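Long-range contact in BWI-1=PROTEASE inhibitor/trypsin inhibitor (Fagopyrum esculentum, PDB 3RDY), which inhibits trypsin and probably other serine proteases, as potato type I inhibitors do: residues I45-G50 against R61-V66. Numbering follows the deposited sequence.
Sequences IVLPEG and RVWVFV
Ile45 and Leu47 close on the six-membered part of the Trp63 indole, a compact example of a parallel strand pair joined by side chains as well as backbone. CD1 of Ile45 reaches CZ3 of Trp63 at 3.8 Å, the two side chains running side by side, whereas Leu47 comes in at a slant and sets its CD1 3.8 Å from CE3 of Trp63. Both approaches are oblique to the ring; over one of its faces lies CD of Arg61, offset toward the rim. With chi1 at -60°, CG of Trp63 stands beside its backbone N, which brings the benzene portion of the indole closer to the partner strand.

Beneath this cluster the backbones form a regular parallel ladder. Ile45 N donates to Val62 O, and Ile45 O receives Val64 N; Leu47 N bonds to Val64 O, and Leu47 O receives Val66 N at 2.9 Å. Glu49 N adds a nearly straight bond to Val66 O (2.8 Å, 178° at the hydrogen). On the other face of the sheet, CG1 of the exposed Val46 meets CG1 of Val66 at 3.7 Å, the two side chains crossing at about a right angle.

Side-chain packing thins at the exposed 48-50 end, though the backbone bond of Glu49 persists there. CB of Pro48 points away from the neighbouring strand, and the extended Glu49 chain carries its carboxylate away from it. Pro48 O lies near the plane of the Phe65 ring, at its edge, 3.6 Å from CD1 of Phe65.

The ten residues joining the strands belong to the region that, in this family, forms the protease-binding loop, and Arg61 at its far end makes salt bridges to Asp56 and the Met79 carboxylate. Helix 28-38 covers the face bearing Val46 and Val64, where Ala32 touches Val46 and Ile35 meets Val62 and Val64.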
ATOM      1  N   ILE A  45       2.396   1.799  -4.330  1.00 22.67           N
ATOM      2  CA  ILE A  45       3.258   1.092  -5.260  1.00 21.78           C
ATOM      3  C   ILE A  45       3.029  -0.393  -5.088  1.00 22.13           C
ATOM      4  O   ILE A  45       3.292  -0.935  -4.011  1.00 21.20           O
ATOM      5  CB  ILE A  45       4.741   1.420  -4.999  1.00 23.94           C
ATOM      6  CG1 ILE A  45       4.978   2.941  -5.073  1.00 27.47           C
ATOM      7  CG2 ILE A  45       5.600   0.643  -5.973  1.00 27.04           C
ATOM      8  CD1 ILE A  45       6.411   3.403  -4.713  1.00 29.89           C
ATOM      9  N   VAL A  46       2.526  -1.048  -6.135  1.00 21.12           N
ATOM     10  CA  VAL A  46       2.224  -2.480  -6.073  1.00 23.48           C
ATOM     11  C   VAL A  46       3.462  -3.305  -6.427  1.00 24.67           C
ATOM     12  O   VAL A  46       4.053  -3.121  -7.505  1.00 24.62           O
ATOM     13  CB  VAL A  46       1.041  -2.809  -7.012  1.00 23.37           C
ATOM     14  CG1 VAL A  46       0.630  -4.287  -6.917  1.00 24.98           C
ATOM     15  CG2 VAL A  46      -0.154  -1.902  -6.674  1.00 25.56           C
ATOM     16  N   LEU A  47       3.858  -4.193  -5.517  1.00 24.07           N
ATOM     17  CA  LEU A  47       5.061  -5.024  -5.668  1.00 23.33           C
ATOM     18  C   LEU A  47       4.760  -6.427  -5.193  1.00 22.22           C
ATOM     19  O   LEU A  47       3.924  -6.616  -4.317  1.00 22.39           O
ATOM     20  CB  LEU A  47       6.196  -4.539  -4.739  1.00 28.66           C
ATOM     21  CG  LEU A  47       6.874  -3.187  -4.806  1.00 35.16           C
ATOM     22  CD1 LEU A  47       8.054  -3.204  -3.866  1.00 26.81           C
ATOM     23  CD2 LEU A  47       7.317  -2.894  -6.231  1.00 35.36           C
ATOM     24  N   PRO A  48       5.501  -7.423  -5.703  1.00 22.65           N
ATOM     25  CA  PRO A  48       5.337  -8.770  -5.138  1.00 24.45           C
ATOM     26  C   PRO A  48       5.681  -8.855  -3.652  1.00 23.36           C
ATOM     27  O   PRO A  48       6.644  -8.244  -3.199  1.00 22.60           O
ATOM     28  CB  PRO A  48       6.315  -9.613  -5.966  1.00 28.40           C
ATOM     29  CG  PRO A  48       6.387  -8.881  -7.284  1.00 29.86           C
ATOM     30  CD  PRO A  48       6.354  -7.423  -6.907  1.00 24.43           C
ATOM     31  N   GLU A  49       4.869  -9.603  -2.901  1.00 25.72           N
ATOM     32  CA  GLU A  49       5.185  -9.979  -1.524  1.00 23.48           C
ATOM     33  C   GLU A  49       6.662 -10.359  -1.396  1.00 24.53           C
ATOM     34  O   GLU A  49       7.194 -11.090  -2.221  1.00 23.62           O
ATOM     35  CB  GLU A  49       4.315 -11.165  -1.135  1.00 27.30           C
ATOM     36  CG  GLU A  49       4.308 -11.481   0.351  1.00 27.93           C
ATOM     37  CD  GLU A  49       3.602 -12.823   0.630  1.00 32.66           C
ATOM     38  OE1 GLU A  49       3.272 -13.549  -0.347  1.00 33.95           O
ATOM     39  OE2 GLU A  49       3.386 -13.141   1.816  1.00 34.80           O
ATOM     40  N   GLY A  50       7.327  -9.850  -0.373  1.00 23.13           N
ATOM     41  CA  GLY A  50       8.706 -10.234  -0.143  1.00 26.93           C
ATOM     42  C   GLY A  50       9.728  -9.363  -0.844  1.00 27.40           C
ATOM     43  O   GLY A  50      10.914  -9.532  -0.594  1.00 27.56           O
ATOM     44  N   ARG A  61       4.132   7.469   0.800  1.00 24.51           N
ATOM     45  CA  ARG A  61       4.402   6.208   0.101  1.00 23.75           C
ATOM     46  C   ARG A  61       3.658   5.081   0.802  1.00 23.55           C
ATOM     47  O   ARG A  61       3.699   4.990   2.016  1.00 23.04           O
ATOM     48  CB  ARG A  61       5.901   5.925   0.146  1.00 22.46           C
ATOM     49  CG  ARG A  61       6.312   4.528  -0.410  1.00 24.69           C
ATOM     50  CD  ARG A  61       7.835   4.341  -0.424  1.00 23.54           C
ATOM     51  NE  ARG A  61       8.351   4.254   0.946  1.00 22.29           N
ATOM     52  CZ  ARG A  61       9.622   4.410   1.297  1.00 26.10           C
ATOM     53  NH1 ARG A  61       9.962   4.321   2.577  1.00 25.07           N
ATOM     54  NH2 ARG A  61      10.566   4.600   0.379  1.00 27.26           N
ATOM     55  N   VAL A  62       3.016   4.215   0.023  1.00 22.77           N
ATOM     56  CA  VAL A  62       2.329   3.050   0.564  1.00 20.93           C
ATOM     57  C   VAL A  62       2.715   1.833  -0.295  1.00 20.80           C
ATOM     58  O   VAL A  62       2.301   1.729  -1.456  1.00 20.63           O
ATOM     59  CB  VAL A  62       0.781   3.197   0.535  1.00 23.10           C
ATOM     60  CG1 VAL A  62       0.110   1.902   1.001  1.00 20.52           C
ATOM     61  CG2 VAL A  62       0.284   4.355   1.434  1.00 24.81           C
ATOM     62  N   TRP A  63       3.509   0.933   0.266  1.00 19.83           N
ATOM     63  CA  TRP A  63       3.825  -0.325  -0.431  1.00 22.04           C
ATOM     64  C   TRP A  63       2.588  -1.197  -0.420  1.00 21.96           C
ATOM     65  O   TRP A  63       1.945  -1.362   0.617  1.00 23.54           O
ATOM     66  CB  TRP A  63       4.955  -1.090   0.269  1.00 22.95           C
ATOM     67  CG  TRP A  63       6.256  -0.354   0.368  1.00 22.13           C
ATOM     68  CD1 TRP A  63       6.884   0.050   1.515  1.00 22.75           C
ATOM     69  CD2 TRP A  63       7.078   0.085  -0.720  1.00 23.78           C
ATOM     70  NE1 TRP A  63       8.054   0.710   1.206  1.00 26.76           N
ATOM     71  CE2 TRP A  63       8.202   0.738  -0.156  1.00 24.39           C
ATOM     72  CE3 TRP A  63       6.989  -0.035  -2.114  1.00 27.29           C
ATOM     73  CZ2 TRP A  63       9.219   1.291  -0.947  1.00 25.63           C
ATOM     74  CZ3 TRP A  63       8.001   0.517  -2.893  1.00 28.14           C
ATOM     75  CH2 TRP A  63       9.103   1.163  -2.300  1.00 27.61           C
ATOM     76  N   VAL A  64       2.281  -1.789  -1.564  1.00 21.59           N
ATOM     77  CA  VAL A  64       1.125  -2.661  -1.705  1.00 20.79           C
ATOM     78  C   VAL A  64       1.624  -4.030  -2.154  1.00 21.65           C
ATOM     79  O   VAL A  64       1.903  -4.244  -3.339  1.00 22.89           O
ATOM     80  CB  VAL A  64       0.079  -2.039  -2.702  1.00 22.38           C
ATOM     81  CG1 VAL A  64      -1.109  -2.980  -2.954  1.00 20.48           C
ATOM     82  CG2 VAL A  64      -0.431  -0.683  -2.157  1.00 20.29           C
ATOM     83  N   PHE A  65       1.779  -4.936  -1.190  1.00 21.99           N
ATOM     84  CA  PHE A  65       2.422  -6.226  -1.461  1.00 20.53           C
ATOM     85  C   PHE A  65       1.389  -7.256  -1.878  1.00 22.01           C
ATOM     86  O   PHE A  65       0.417  -7.498  -1.149  1.00 23.01           O
ATOM     87  CB  PHE A  65       3.137  -6.731  -0.226  1.00 21.23           C
ATOM     88  CG  PHE A  65       4.355  -5.950   0.135  1.00 21.34           C
ATOM     89  CD1 PHE A  65       5.478  -5.979  -0.688  1.00 23.42           C
ATOM     90  CD2 PHE A  65       4.384  -5.187   1.303  1.00 23.82           C
ATOM     91  CE1 PHE A  65       6.609  -5.251  -0.346  1.00 23.83           C
ATOM     92  CE2 PHE A  65       5.501  -4.458   1.642  1.00 27.56           C
ATOM     93  CZ  PHE A  65       6.610  -4.497   0.822  1.00 25.87           C
ATOM     94  N   VAL A  66       1.629  -7.888  -3.023  1.00 21.95           N
ATOM     95  CA  VAL A  66       0.670  -8.834  -3.584  1.00 22.19           C
ATOM     96  C   VAL A  66       1.245 -10.240  -3.763  1.00 23.68           C
ATOM     97  O   VAL A  66       2.462 -10.430  -3.944  1.00 22.74           O
ATOM     98  CB  VAL A  66       0.108  -8.309  -4.948  1.00 21.14           C
ATOM     99  CG1 VAL A  66      -0.723  -7.009  -4.734  1.00 22.55           C
ATOM    100  CG2 VAL A  66       1.256  -8.067  -5.949  1.00 24.67           C
TER